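Local coordinates for spindle pole body-associated protein VIK1 (Candida glabrata, PDB 4GKP) that serves as a noncatalytic, kinesin-motor-like partner of Kar3 and probably binds microtubules through its C-terminal motor homology domain, at residues F83-V88 against A245-I250; N181-S186 against Y204-Y209; V32-E37 against L53-S58; F112-Q117 against I159-I164. All blocks are in the same frame, centred on the assembly; numbering follows the deposited sequence.

How the contacts relate
Contacts 1, 2 and 4 pair strands of the large mixed sheet, and contact 3 lies at its far margin, about 34 Å from contact 4 between centres. Contacts 1 (parallel) and 2 (antiparallel) are both fully buried, contact 1 nearest the centre; they adjoin because strands 83-88 and 201-208 are neighbours: Ser-87 N reaches Ile-206 O at 2.7 Å. Contact 4 is buried but peripheral, and meets contact 2 where strand 183-192 runs beside 112-121, with Ser-186 CB packed on Leu-116 CD1. Ladder bonds and apolar packing dominate these three, though contact 2 holds a water and contact 4 has an acidic outer side. Contact 3, at the surface, relies on one side-chain-to-backbone bond and a leucine.

Contact 1 of 4, residues F83-V88 against A245-I250; sequences FNLFSV and AFVFQI
Phe-86, Ser-87 and Val-88 pair in register with Phe-246, Val-247 and Phe-248, a parallel strand pairing in the middle of the mixed sheet of this kinesin-motor-like domain. The axes diverge by just 11°, and four backbone bonds of 2.7 to 2.9 Å form the ladder: Phe-86 N to Ala-245 O, Val-247 N to Phe-86 O, Val-88 N to Val-247 O and Gln-249 N to Val-88 O. Ahead of them Asn-84 OD1 takes a weak bond from Ala-245 N, while its ND2 turns to Thr-242 and Ser-244.

On the phenylalanine face the rings of Phe-86 and Phe-246 lie side by side and point the same way. Their planes differ by 28° and their centroids stand 5.0 Å apart, slid so far that the rings barely overlap. Farther along, Val-88 CB rests 3.8 Å from Phe-248 CD1, and helix 256-266 packs on both Phe-246 and Phe-248. Across the sheet, a chi1 of 52° sets Val-247 CG1 against Phe-86 O and Ser-87 CA. The ladder pairs the backbone groups that face each other, leaving mainly apolar packing on the two faces, where Ser-87 OG is satisfied by Tyr-209 OH.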
loop_
_atom_site.group_PDB
_atom_site.type_symbol
_atom_site.label_atom_id
_atom_site.label_comp_id
_atom_site.label_asym_id
_atom_site.label_seq_id
_atom_site.Cartn_x
_atom_site.Cartn_y
_atom_site.Cartn_z
ATOM N N PHE A 83 -5.559 -9.767 -0.343
ATOM C CA PHE A 83 -5.229 -8.637 0.523
ATOM C C PHE A 83 -4.549 -7.504 -0.197
ATOM O O PHE A 83 -4.209 -7.608 -1.382
ATOM C CB PHE A 83 -4.432 -9.074 1.786
ATOM C CG PHE A 83 -3.041 -9.561 1.507
ATOM C CD1 PHE A 83 -2.816 -10.694 0.729
ATOM C CD2 PHE A 83 -1.945 -8.907 2.059
ATOM C CE1 PHE A 83 -1.525 -11.147 0.485
ATOM C CE2 PHE A 83 -0.651 -9.355 1.826
ATOM C CZ PHE A 83 -0.438 -10.480 1.037
ATOM N N ASN A 84 -4.379 -6.412 0.538
ATOM C CA ASN A 84 -3.808 -5.205 -0.030
ATOM C C ASN A 84 -2.955 -4.421 0.971
ATOM O O ASN A 84 -3.027 -4.653 2.185
ATOM C CB ASN A 84 -4.919 -4.328 -0.609
ATOM C CG ASN A 84 -5.760 -3.662 0.462
ATOM O OD1 ASN A 84 -5.251 -2.874 1.255
ATOM N ND2 ASN A 84 -7.053 -3.966 0.486
ATOM N N LEU A 85 -2.151 -3.505 0.438
ATOM C CA LEU A 85 -1.488 -2.493 1.242
ATOM C C LEU A 85 -1.619 -1.198 0.469
ATOM O O LEU A 85 -1.318 -1.172 -0.722
ATOM C CB LEU A 85 0.001 -2.822 1.478
ATOM C CG LEU A 85 0.859 -1.748 2.168
ATOM C CD1 LEU A 85 0.426 -1.479 3.612
ATOM C CD2 LEU A 85 2.349 -2.093 2.111
ATOM N N PHE A 86 -2.079 -0.139 1.143
ATOM C CA PHE A 86 -2.100 1.199 0.550
ATOM C C PHE A 86 -0.966 2.037 1.088
ATOM O O PHE A 86 -0.759 2.084 2.293
ATOM C CB PHE A 86 -3.373 1.933 0.910
ATOM C CG PHE A 86 -4.569 1.511 0.126
ATOM C CD1 PHE A 86 -5.260 0.348 0.463
ATOM C CD2 PHE A 86 -5.033 2.309 -0.926
ATOM C CE1 PHE A 86 -6.380 -0.029 -0.253
ATOM C CE2 PHE A 86 -6.151 1.936 -1.650
ATOM C CZ PHE A 86 -6.828 0.764 -1.309
ATOM N N SER A 87 -0.240 2.699 0.197
ATOM C CA SER A 87 0.781 3.648 0.607
ATOM C C SER A 87 0.313 5.038 0.199
ATOM O O SER A 87 0.155 5.322 -1.004
ATOM C CB SER A 87 2.128 3.324 -0.035
ATOM O OG SER A 87 3.050 4.384 0.184
ATOM N N VAL A 88 0.066 5.876 1.211
ATOM C CA VAL A 88 -0.502 7.222 1.041
ATOM C C VAL A 88 0.497 8.278 1.532
ATOM O O VAL A 88 0.959 8.220 2.668
ATOM C CB VAL A 88 -1.844 7.370 1.795
ATOM C CG1 VAL A 88 -2.440 8.773 1.604
ATOM C CG2 VAL A 88 -2.828 6.275 1.386
ATOM N N ALA A 245 -4.783 -2.686 4.568
ATOM C CA ALA A 245 -3.778 -2.119 5.455
ATOM C C ALA A 245 -3.294 -0.863 4.788
ATOM O O ALA A 245 -3.220 -0.793 3.536
ATOM C CB ALA A 245 -2.610 -3.080 5.680
ATOM N N PHE A 246 -2.948 0.116 5.628
ATOM C CA PHE A 246 -2.609 1.447 5.183
ATOM C C PHE A 246 -1.331 1.959 5.838
ATOM O O PHE A 246 -1.137 1.829 7.054
ATOM C CB PHE A 246 -3.762 2.405 5.494
ATOM C CG PHE A 246 -5.089 1.992 4.901
ATOM C CD1 PHE A 246 -5.427 2.353 3.603
ATOM C CD2 PHE A 246 -6.010 1.264 5.654
ATOM C CE1 PHE A 246 -6.650 1.991 3.063
ATOM C CE2 PHE A 246 -7.238 0.898 5.112
ATOM C CZ PHE A 246 -7.554 1.263 3.812
ATOM N N VAL A 247 -0.454 2.538 5.029
ATOM C CA VAL A 247 0.676 3.264 5.572
ATOM C C VAL A 247 0.564 4.728 5.121
ATOM O O VAL A 247 0.355 5.008 3.939
ATOM C CB VAL A 247 2.038 2.608 5.214
ATOM C CG1 VAL A 247 2.148 2.367 3.724
ATOM C CG2 VAL A 247 3.198 3.478 5.659
ATOM N N PHE A 248 0.662 5.643 6.082
ATOM C CA PHE A 248 0.572 7.080 5.811
ATOM C C PHE A 248 1.895 7.757 6.110
ATOM O O PHE A 248 2.425 7.649 7.213
ATOM C CB PHE A 248 -0.519 7.720 6.663
ATOM C CG PHE A 248 -1.878 7.102 6.478
ATOM C CD1 PHE A 248 -2.764 7.604 5.525
ATOM C CD2 PHE A 248 -2.284 6.031 7.279
ATOM C CE1 PHE A 248 -4.022 7.039 5.369
ATOM C CE2 PHE A 248 -3.538 5.468 7.131
ATOM C CZ PHE A 248 -4.405 5.958 6.163
ATOM N N GLN A 249 2.432 8.436 5.111
ATOM C CA GLN A 249 3.667 9.195 5.235
ATOM C C GLN A 249 3.355 10.516 5.967
ATOM O O GLN A 249 2.608 11.364 5.455
ATOM C CB GLN A 249 4.234 9.436 3.834
ATOM C CG GLN A 249 5.381 10.423 3.736
ATOM C CD GLN A 249 6.699 9.782 3.352
ATOM O OE1 GLN A 249 6.855 8.559 3.386
ATOM N NE2 GLN A 249 7.666 10.615 2.986
ATOM N N ILE A 250 3.882 10.654 7.185
ATOM C CA ILE A 250 3.682 11.869 7.978
ATOM C C ILE A 250 4.997 12.639 8.088
ATOM O O ILE A 250 5.901 12.251 8.837
ATOM C CB ILE A 250 3.017 11.590 9.351
ATOM C CG1 ILE A 250 1.504 11.438 9.180
ATOM C CG2 ILE A 250 3.175 12.764 10.294
ATOM C CD1 ILE A 250 1.036 10.022 9.089
#

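Contact 2 of 4, residues N181-S186 against Y204-Y209; sequences NGIGLS and YFIEIY
Leu-185 and Ile-206 lie side by side and point the same way, the leucine's CD1 resting 3.6 Å from Ile-206 CG1. Leu-185 reaches across because its CG stands anti to the backbone N (chi1 179°), which carries CD1 alongside Ile-206. Ile-183 joins this face and spans two residues: CG2 lies alongside Ile-208 CG1 at 3.7 Å, while CG1, held between the backbone N and the carbonyl carbon by a chi1 of 68°, extends CD1 to the CG2 branch of Ile-206. The same face meets Phe-86 of strand 83-88 through Ile-206 and Ile-208.

These rows belong to a beta hairpin of strands 183-192 and 201-208 inside the large sheet, with strand 112-121 beyond one arm and 83-88 beyond the other. Gly-184 and Glu-207 are a hydrogen-bonded antiparallel pair, with Gly-184 N to Glu-207 O at 2.7 Å and Glu-207 N to Gly-184 O at 2.8 Å. Ser-186 and Phe-205 form the next such pair, and Leu-185 with Ile-206 is the non-hydrogen-bonded pair between them.

The other face is more polar. The side chain of Glu-207 runs extended beyond CG along this face, and OE1 comes within 3.9 Å of Gly-184 CA, where no side chain intervenes. A water donates to Glu-207 OE1 at 2.9 Å and to Phe-205 O at 2.7 Å, and also bonds Ser-186 OG; Tyr-118 OH is a further partner of OE1. The CB atoms of Ser-186 and Phe-205 touch, but the phenyl ring turns away from strand 183-186 toward helix 96-107.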
loop_
_atom_site.group_PDB
_atom_site.type_symbol
_atom_site.label_atom_id
_atom_site.label_comp_id
_atom_site.label_asym_id
_atom_site.label_seq_id
_atom_site.Cartn_x
_atom_site.Cartn_y
_atom_site.Cartn_z
ATOM N N ASN A 181 -0.819 11.783 -10.481
ATOM C CA ASN A 181 -1.614 11.808 -11.708
ATOM C C ASN A 181 -2.885 10.950 -11.591
ATOM O O ASN A 181 -3.990 11.385 -11.948
ATOM C CB ASN A 181 -0.762 11.380 -12.906
ATOM N N GLY A 182 -2.714 9.730 -11.090
ATOM C CA GLY A 182 -3.829 8.873 -10.715
ATOM C C GLY A 182 -3.440 8.054 -9.494
ATOM O O GLY A 182 -2.969 8.603 -8.491
ATOM N N ILE A 183 -3.642 6.741 -9.561
ATOM C CA ILE A 183 -3.100 5.850 -8.534
ATOM C C ILE A 183 -2.141 4.831 -9.144
ATOM O O ILE A 183 -2.254 4.483 -10.324
ATOM C CB ILE A 183 -4.188 5.145 -7.692
ATOM C CG1 ILE A 183 -4.983 4.144 -8.531
ATOM C CG2 ILE A 183 -5.102 6.156 -7.023
ATOM C CD1 ILE A 183 -5.691 3.088 -7.711
ATOM N N GLY A 184 -1.187 4.379 -8.333
ATOM C CA GLY A 184 -0.319 3.254 -8.693
ATOM C C GLY A 184 -1.023 1.995 -8.234
ATOM O O GLY A 184 -1.411 1.891 -7.077
ATOM N N LEU A 185 -1.227 1.055 -9.141
ATOM C CA LEU A 185 -1.906 -0.189 -8.815
ATOM C C LEU A 185 -1.031 -1.345 -9.286
ATOM O O LEU A 185 -0.808 -1.515 -10.495
ATOM C CB LEU A 185 -3.295 -0.248 -9.468
ATOM C CG LEU A 185 -4.187 -1.502 -9.274
ATOM C CD1 LEU A 185 -4.561 -1.772 -7.831
ATOM C CD2 LEU A 185 -5.474 -1.384 -10.065
ATOM N N SER A 186 -0.496 -2.086 -8.317
ATOM C CA SER A 186 0.276 -3.300 -8.574
ATOM C C SER A 186 -0.568 -4.492 -8.155
ATOM O O SER A 186 -1.156 -4.493 -7.070
ATOM C CB SER A 186 1.559 -3.320 -7.740
ATOM O OG SER A 186 2.521 -2.416 -8.233
ATOM N N TYR A 204 -2.706 -6.621 -3.598
ATOM C CA TYR A 204 -2.702 -5.312 -4.281
ATOM C C TYR A 204 -1.896 -4.301 -3.493
ATOM O O TYR A 204 -2.133 -4.096 -2.289
ATOM C CB TYR A 204 -4.125 -4.766 -4.479
ATOM C CG TYR A 204 -5.019 -5.710 -5.216
ATOM C CD1 TYR A 204 -5.055 -5.714 -6.608
ATOM C CD2 TYR A 204 -5.809 -6.637 -4.526
ATOM C CE1 TYR A 204 -5.871 -6.602 -7.299
ATOM C CE2 TYR A 204 -6.625 -7.530 -5.204
ATOM C CZ TYR A 204 -6.652 -7.499 -6.591
ATOM O OH TYR A 204 -7.451 -8.370 -7.269
ATOM N N PHE A 205 -0.939 -3.689 -4.177
ATOM C CA PHE A 205 -0.176 -2.595 -3.608
ATOM C C PHE A 205 -0.555 -1.300 -4.304
ATOM O O PHE A 205 -0.297 -1.112 -5.492
ATOM C CB PHE A 205 1.332 -2.827 -3.721
ATOM C CG PHE A 205 2.152 -1.713 -3.144
ATOM C CD1 PHE A 205 2.037 -1.365 -1.790
ATOM C CD2 PHE A 205 3.039 -0.992 -3.946
ATOM C CE1 PHE A 205 2.787 -0.321 -1.251
ATOM C CE2 PHE A 205 3.807 0.036 -3.405
ATOM C CZ PHE A 205 3.685 0.368 -2.059
ATOM N N ILE A 206 -1.162 -0.405 -3.543
ATOM C CA ILE A 206 -1.768 0.771 -4.115
ATOM C C ILE A 206 -1.068 2.006 -3.626
ATOM O O ILE A 206 -0.954 2.237 -2.415
ATOM C CB ILE A 206 -3.280 0.787 -3.837
ATOM C CG1 ILE A 206 -3.938 -0.365 -4.619
ATOM C CG2 ILE A 206 -3.879 2.121 -4.260
ATOM C CD1 ILE A 206 -5.009 -1.097 -3.847
ATOM N N GLU A 207 -0.553 2.755 -4.594
ATOM C CA GLU A 207 0.216 3.960 -4.367
ATOM C C GLU A 207 -0.661 5.181 -4.651
ATOM O O GLU A 207 -1.146 5.373 -5.771
ATOM C CB GLU A 207 1.439 3.991 -5.284
ATOM C CG GLU A 207 2.549 2.999 -4.964
ATOM C CD GLU A 207 3.558 2.891 -6.104
ATOM O OE1 GLU A 207 3.169 2.498 -7.231
ATOM O OE2 GLU A 207 4.753 3.204 -5.894
ATOM N N ILE A 208 -0.862 5.998 -3.630
ATOM C CA ILE A 208 -1.646 7.220 -3.757
ATOM C C ILE A 208 -0.801 8.396 -3.273
ATOM O O ILE A 208 -0.681 8.630 -2.064
ATOM C CB ILE A 208 -2.956 7.111 -2.961
ATOM C CG1 ILE A 208 -3.796 5.968 -3.533
ATOM C CG2 ILE A 208 -3.717 8.430 -2.996
ATOM C CD1 ILE A 208 -4.953 5.558 -2.672
ATOM N N TYR A 209 -0.184 9.095 -4.225
ATOM C CA TYR A 209 0.692 10.229 -3.920
ATOM C C TYR A 209 0.243 11.549 -4.565
ATOM O O TYR A 209 1.019 12.502 -4.601
ATOM C CB TYR A 209 2.142 9.934 -4.316
ATOM C CG TYR A 209 2.683 8.654 -3.739
ATOM C CD1 TYR A 209 2.537 8.368 -2.381
ATOM C CD2 TYR A 209 3.354 7.733 -4.541
ATOM C CE1 TYR A 209 3.022 7.196 -1.847
ATOM C CE2 TYR A 209 3.851 6.554 -4.014
ATOM C CZ TYR A 209 3.679 6.294 -2.665
ATOM O OH TYR A 209 4.164 5.138 -2.105
HETATM O O HOH W 1 1.636 0.112 -6.946
#

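Contact 3 of 4, residues V32-E37 against L53-S58; sequences VNYSDE and LIQNFS
Leu-53 points into the turn that runs from Val-32 to Glu-37, and its two methyl branches are shared between the turn's ends. CD2 lies 3.4 Å from Asn-33 O and also touches Val-32 CG1, whereas CD1 packs on the backbone of Glu-37, 3.5 Å from its carbonyl C. The CG of Leu-53 stands beside the backbone N (chi1 -88°), a position from which the two methyls spread toward the turn's two ends. Its CB lies 3.7 Å from Tyr-34 CD1. Tyrosine and leucine cross at about a right angle; Val-32 CG1 lies over one face of the tyrosine ring, toward its rim.

Glu-37 has a left-handed backbone conformation, and its side chain folds back rather than extending. The bend at chi2 (-77°) brings OE1 back to Leu-53 N at 2.9 Å, in a nearly straight bond (172° at the hydrogen) that meets the carboxylate from above its plane. Gln-55 behaves oppositely, its chain extended beyond CG. That CG, anti to the backbone N, follows CB across the phenol end of Tyr-34, with Gln-55 CG 3.1 Å from Tyr-34 OH. Both polar ends continue to Glu-23 OE1, the hydroxyl from one residue and NE2 from the other.

The contact joins the small three-stranded antiparallel sheet, which starts with strand 30-33, to strand 52-56 at the margin of the main sheet; kinesin motor domains carry a similar small lobe after their first strand. Here the amide of Leu-53 is satisfied by a side-chain carboxylate, and a second one, Glu-23, probably fixes the rotation of the tyrosine hydroxyl and draws in the glutamine amide.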
loop_
_atom_site.group_PDB
_atom_site.type_symbol
_atom_site.label_atom_id
_atom_site.label_comp_id
_atom_site.label_asym_id
_atom_site.label_seq_id
_atom_site.Cartn_x
_atom_site.Cartn_y
_atom_site.Cartn_z
ATOM N N VAL A 32 3.681 13.880 18.408
ATOM C CA VAL A 32 3.830 12.441 18.238
ATOM C C VAL A 32 3.926 11.743 19.599
ATOM O O VAL A 32 4.822 12.026 20.408
ATOM C CB VAL A 32 5.061 12.114 17.365
ATOM C CG1 VAL A 32 5.348 10.625 17.370
ATOM C CG2 VAL A 32 4.844 12.605 15.941
ATOM N N ASN A 33 2.982 10.842 19.840
ATOM C CA ASN A 33 2.983 10.033 21.040
ATOM C C ASN A 33 3.184 8.550 20.716
ATOM O O ASN A 33 2.223 7.831 20.434
ATOM C CB ASN A 33 1.680 10.248 21.814
ATOM C CG ASN A 33 1.785 9.832 23.274
ATOM O OD1 ASN A 33 2.788 9.243 23.706
ATOM N ND2 ASN A 33 0.739 10.140 24.047
ATOM N N TYR A 34 4.434 8.095 20.770
ATOM C CA TYR A 34 4.756 6.698 20.442
ATOM C C TYR A 34 4.114 5.692 21.377
ATOM O O TYR A 34 3.581 4.687 20.920
ATOM C CB TYR A 34 6.264 6.478 20.365
ATOM C CG TYR A 34 6.877 7.158 19.173
ATOM C CD1 TYR A 34 6.543 6.764 17.870
ATOM C CD2 TYR A 34 7.777 8.205 19.337
ATOM C CE1 TYR A 34 7.093 7.397 16.766
ATOM C CE2 TYR A 34 8.341 8.837 18.241
ATOM C CZ TYR A 34 7.994 8.431 16.958
ATOM O OH TYR A 34 8.561 9.062 15.876
ATOM N N SER A 35 4.141 5.983 22.674
ATOM C CA SER A 35 3.563 5.098 23.681
ATOM C C SER A 35 2.072 4.848 23.431
ATOM O O SER A 35 1.600 3.712 23.531
ATOM C CB SER A 35 3.797 5.663 25.089
ATOM O OG SER A 35 2.989 6.802 25.354
ATOM N N ASP A 36 1.352 5.911 23.082
ATOM C CA ASP A 36 -0.089 5.849 22.830
ATOM C C ASP A 36 -0.435 5.519 21.364
ATOM O O ASP A 36 -1.598 5.242 21.042
ATOM C CB ASP A 36 -0.724 7.191 23.224
ATOM C CG ASP A 36 -2.177 7.060 23.605
ATOM O OD1 ASP A 36 -2.461 6.543 24.707
ATOM O OD2 ASP A 36 -3.037 7.489 22.811
ATOM N N GLU A 37 0.577 5.548 20.491
ATOM C CA GLU A 37 0.410 5.395 19.028
ATOM C C GLU A 37 -0.570 6.434 18.466
ATOM O O GLU A 37 -1.447 6.127 17.646
ATOM C CB GLU A 37 -0.016 3.963 18.630
ATOM C CG GLU A 37 0.703 2.828 19.354
ATOM C CD GLU A 37 2.109 2.548 18.845
ATOM O OE1 GLU A 37 2.651 3.315 18.025
ATOM O OE2 GLU A 37 2.680 1.531 19.280
ATOM N N LEU A 53 2.626 3.603 15.153
ATOM C CA LEU A 53 3.514 4.636 14.647
ATOM C C LEU A 53 4.834 3.967 14.342
ATOM O O LEU A 53 5.284 3.112 15.094
ATOM C CB LEU A 53 3.747 5.730 15.695
ATOM C CG LEU A 53 2.814 6.939 15.805
ATOM C CD1 LEU A 53 1.349 6.621 15.541
ATOM C CD2 LEU A 53 3.000 7.591 17.168
ATOM N N ILE A 54 5.446 4.347 13.233
ATOM C CA ILE A 54 6.787 3.905 12.923
ATOM C C ILE A 54 7.667 5.132 12.987
ATOM O O ILE A 54 7.421 6.106 12.273
ATOM C CB ILE A 54 6.859 3.256 11.525
ATOM C CG1 ILE A 54 6.010 1.983 11.509
ATOM C CG2 ILE A 54 8.305 2.956 11.139
ATOM C CD1 ILE A 54 5.174 1.810 10.262
ATOM N N GLN A 55 8.664 5.085 13.868
ATOM C CA GLN A 55 9.662 6.142 13.986
ATOM C C GLN A 55 10.708 6.029 12.873
ATOM O O GLN A 55 11.533 5.115 12.849
ATOM C CB GLN A 55 10.341 6.126 15.367
ATOM C CG GLN A 55 11.153 7.388 15.643
ATOM C CD GLN A 55 12.171 7.243 16.762
ATOM O OE1 GLN A 55 12.584 6.139 17.104
ATOM N NE2 GLN A 55 12.600 8.368 17.320
ATOM N N ASN A 56 10.685 6.995 11.971
ATOM C CA ASN A 56 11.553 6.990 10.805
ATOM C C ASN A 56 12.338 8.305 10.727
ATOM O O ASN A 56 11.952 9.299 11.346
ATOM C CB ASN A 56 10.688 6.785 9.558
ATOM C CG ASN A 56 11.347 5.913 8.517
ATOM O OD1 ASN A 56 12.569 5.866 8.405
ATOM N ND2 ASN A 56 10.530 5.219 7.732
ATOM N N PHE A 57 13.441 8.305 9.985
ATOM C CA PHE A 57 14.272 9.502 9.834
ATOM C C PHE A 57 14.686 9.748 8.389
ATOM O O PHE A 57 14.744 8.811 7.586
ATOM C CB PHE A 57 15.506 9.410 10.726
ATOM C CG PHE A 57 15.193 9.462 12.190
ATOM C CD1 PHE A 57 14.954 10.682 12.821
ATOM C CD2 PHE A 57 15.133 8.290 12.943
ATOM C CE1 PHE A 57 14.665 10.732 14.175
ATOM C CE2 PHE A 57 14.843 8.334 14.298
ATOM C CZ PHE A 57 14.609 9.556 14.914
ATOM N N SER A 58 14.985 11.009 8.073
ATOM C CA SER A 58 15.268 11.445 6.699
ATOM C C SER A 58 16.514 10.817 6.067
ATOM O O SER A 58 16.588 10.703 4.844
ATOM C CB SER A 58 15.355 12.975 6.623
#

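Contact 4 of 4, residues F112-Q117 against I159-I164; sequences FVITLQ and ITLDEI
Leu-161 packs against Ile-114 and Leu-116 on the tight side of this contact, where strand 159-160 pairs antiparallel with strand 112-121 in the large sheet and then turns into a 3-10 segment. Its branches divide the work: CD1 lies 3.8 Å from Ile-114 CG2, and CD2 an equal 3.8 Å from Leu-116 CB, with the two leucines crossing at about a right angle. A chi1 of -70°, which sets CG beside the backbone N, places the fork between the two strand residues. Helix 96-107 touches Leu-161 as well, through Leu-101 and Phe-104.

The ladder is short. Leu-116 N reaches Ile-159 O at 2.7 Å and Ile-159 N returns to Leu-116 O at 3.1 Å, after which Leu-161 N donates to Ile-114 O at 3.0 Å just as the chain leaves the strand.

The opposite face is looser. Thr-115 and Thr-160 form the non-hydrogen-bonded pair, yet their CG2 methyls approach only to 4.4 Å, and Thr-115 OG1 bonds instead to Gln-189. Beyond them Asp-162 and Glu-163 lie at the exposed surface and turn back on Thr-160: its OG1 donates to Asp-162 OD1 at 2.7 Å and its N to Glu-163 OE2 at 2.8 Å. The two carboxylates thus grip the start of the 3-10 turn, which would hold Leu-161 facing the core while their charge stays at the solvent side.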
loop_
_atom_site.group_PDB
_atom_site.type_symbol
_atom_site.label_atom_id
_atom_site.label_comp_id
_atom_site.label_asym_id
_atom_site.label_seq_id
_atom_site.Cartn_x
_atom_site.Cartn_y
_atom_site.Cartn_z
ATOM N N PHE A 112 6.374 -19.902 -3.513
ATOM C CA PHE A 112 5.381 -19.370 -4.458
ATOM C C PHE A 112 5.997 -19.070 -5.807
ATOM O O PHE A 112 7.161 -18.712 -5.886
ATOM C CB PHE A 112 4.755 -18.056 -3.938
ATOM C CG PHE A 112 4.062 -18.176 -2.602
ATOM C CD1 PHE A 112 4.767 -18.043 -1.422
ATOM C CD2 PHE A 112 2.680 -18.393 -2.529
ATOM C CE1 PHE A 112 4.112 -18.142 -0.188
ATOM C CE2 PHE A 112 2.026 -18.484 -1.309
ATOM C CZ PHE A 112 2.747 -18.360 -0.128
ATOM N N VAL A 113 5.212 -19.246 -6.867
ATOM C CA VAL A 113 5.437 -18.539 -8.126
ATOM C C VAL A 113 4.624 -17.237 -8.016
ATOM O O VAL A 113 3.430 -17.262 -7.671
ATOM C CB VAL A 113 5.023 -19.395 -9.349
ATOM C CG1 VAL A 113 4.844 -18.544 -10.612
ATOM C CG2 VAL A 113 6.037 -20.514 -9.577
ATOM N N ILE A 114 5.279 -16.102 -8.256
ATOM C CA ILE A 114 4.665 -14.796 -8.017
ATOM C C ILE A 114 4.729 -13.978 -9.289
ATOM O O ILE A 114 5.803 -13.820 -9.862
ATOM C CB ILE A 114 5.382 -13.986 -6.901
ATOM C CG1 ILE A 114 5.598 -14.831 -5.643
ATOM C CG2 ILE A 114 4.586 -12.699 -6.585
ATOM C CD1 ILE A 114 6.585 -14.251 -4.642
ATOM N N THR A 115 3.580 -13.472 -9.723
ATOM C CA THR A 115 3.502 -12.616 -10.898
ATOM C C THR A 115 3.256 -11.169 -10.487
ATOM O O THR A 115 2.750 -10.896 -9.393
ATOM C CB THR A 115 2.349 -13.014 -11.855
ATOM O OG1 THR A 115 1.087 -12.751 -11.232
ATOM C CG2 THR A 115 2.412 -14.466 -12.211
ATOM N N LEU A 116 3.612 -10.241 -11.368
ATOM C CA LEU A 116 3.315 -8.843 -11.140
ATOM C C LEU A 116 2.691 -8.216 -12.385
ATOM O O LEU A 116 3.079 -8.513 -13.502
ATOM C CB LEU A 116 4.581 -8.095 -10.720
ATOM C CG LEU A 116 4.548 -6.561 -10.634
ATOM C CD1 LEU A 116 3.573 -6.107 -9.549
ATOM C CD2 LEU A 116 5.946 -5.975 -10.409
ATOM N N GLN A 117 1.682 -7.388 -12.172
ATOM C CA GLN A 117 1.211 -6.448 -13.177
ATOM C C GLN A 117 1.122 -5.093 -12.504
ATOM O O GLN A 117 0.693 -4.994 -11.359
ATOM C CB GLN A 117 -0.157 -6.848 -13.681
ATOM C CG GLN A 117 -0.154 -8.099 -14.534
ATOM C CD GLN A 117 -1.563 -8.589 -14.790
ATOM O OE1 GLN A 117 -2.293 -8.946 -13.849
ATOM N NE2 GLN A 117 -1.977 -8.559 -16.058
ATOM N N ILE A 159 4.700 -10.160 -15.571
ATOM C CA ILE A 159 5.998 -10.780 -15.401
ATOM C C ILE A 159 5.969 -11.644 -14.139
ATOM O O ILE A 159 5.104 -11.465 -13.276
ATOM C CB ILE A 159 7.164 -9.758 -15.311
ATOM C CG1 ILE A 159 7.088 -8.903 -14.032
ATOM C CG2 ILE A 159 7.266 -8.922 -16.586
ATOM C CD1 ILE A 159 8.365 -8.134 -13.743
ATOM N N THR A 160 6.900 -12.581 -14.041
ATOM C CA THR A 160 7.185 -13.205 -12.758
ATOM C C THR A 160 8.272 -12.385 -12.109
ATOM O O THR A 160 9.114 -11.814 -12.793
ATOM C CB THR A 160 7.656 -14.660 -12.914
ATOM O OG1 THR A 160 8.803 -14.697 -13.782
ATOM C CG2 THR A 160 6.531 -15.514 -13.506
ATOM N N LEU A 161 8.261 -12.318 -10.791
ATOM C CA LEU A 161 9.206 -11.456 -10.089
ATOM C C LEU A 161 10.683 -11.765 -10.346
ATOM O O LEU A 161 11.520 -10.858 -10.285
ATOM C CB LEU A 161 8.947 -11.474 -8.592
ATOM C CG LEU A 161 7.687 -10.817 -8.070
ATOM C CD1 LEU A 161 7.847 -10.707 -6.562
ATOM C CD2 LEU A 161 7.476 -9.448 -8.695
ATOM N N ASP A 162 11.019 -13.024 -10.610
ATOM C CA ASP A 162 12.419 -13.352 -10.919
ATOM C C ASP A 162 12.875 -12.792 -12.280
ATOM O O ASP A 162 14.058 -12.814 -12.598
ATOM C CB ASP A 162 12.697 -14.851 -10.808
ATOM C CG ASP A 162 11.848 -15.682 -11.753
ATOM O OD1 ASP A 162 10.637 -15.394 -11.894
ATOM O OD2 ASP A 162 12.398 -16.649 -12.344
ATOM N N GLU A 163 11.940 -12.271 -13.072
ATOM C CA GLU A 163 12.304 -11.603 -14.310
ATOM C C GLU A 163 12.916 -10.221 -14.058
ATOM O O GLU A 163 13.518 -9.645 -14.958
ATOM C CB GLU A 163 11.104 -11.501 -15.264
ATOM C CG GLU A 163 10.749 -12.817 -15.933
ATOM C CD GLU A 163 9.553 -12.681 -16.834
ATOM O OE1 GLU A 163 9.758 -12.544 -18.050
ATOM O OE2 GLU A 163 8.414 -12.671 -16.336
ATOM N N ILE A 164 12.752 -9.687 -12.849
ATOM C CA ILE A 164 13.412 -8.430 -12.486
ATOM C C ILE A 164 14.899 -8.692 -12.224
ATOM O O ILE A 164 15.266 -9.423 -11.295
ATOM C CB ILE A 164 12.749 -7.702 -11.291
ATOM C CG1 ILE A 164 11.229 -7.722 -11.418
ATOM C CG2 ILE A 164 13.197 -6.245 -11.242
ATOM C CD1 ILE A 164 10.503 -7.591 -10.100
#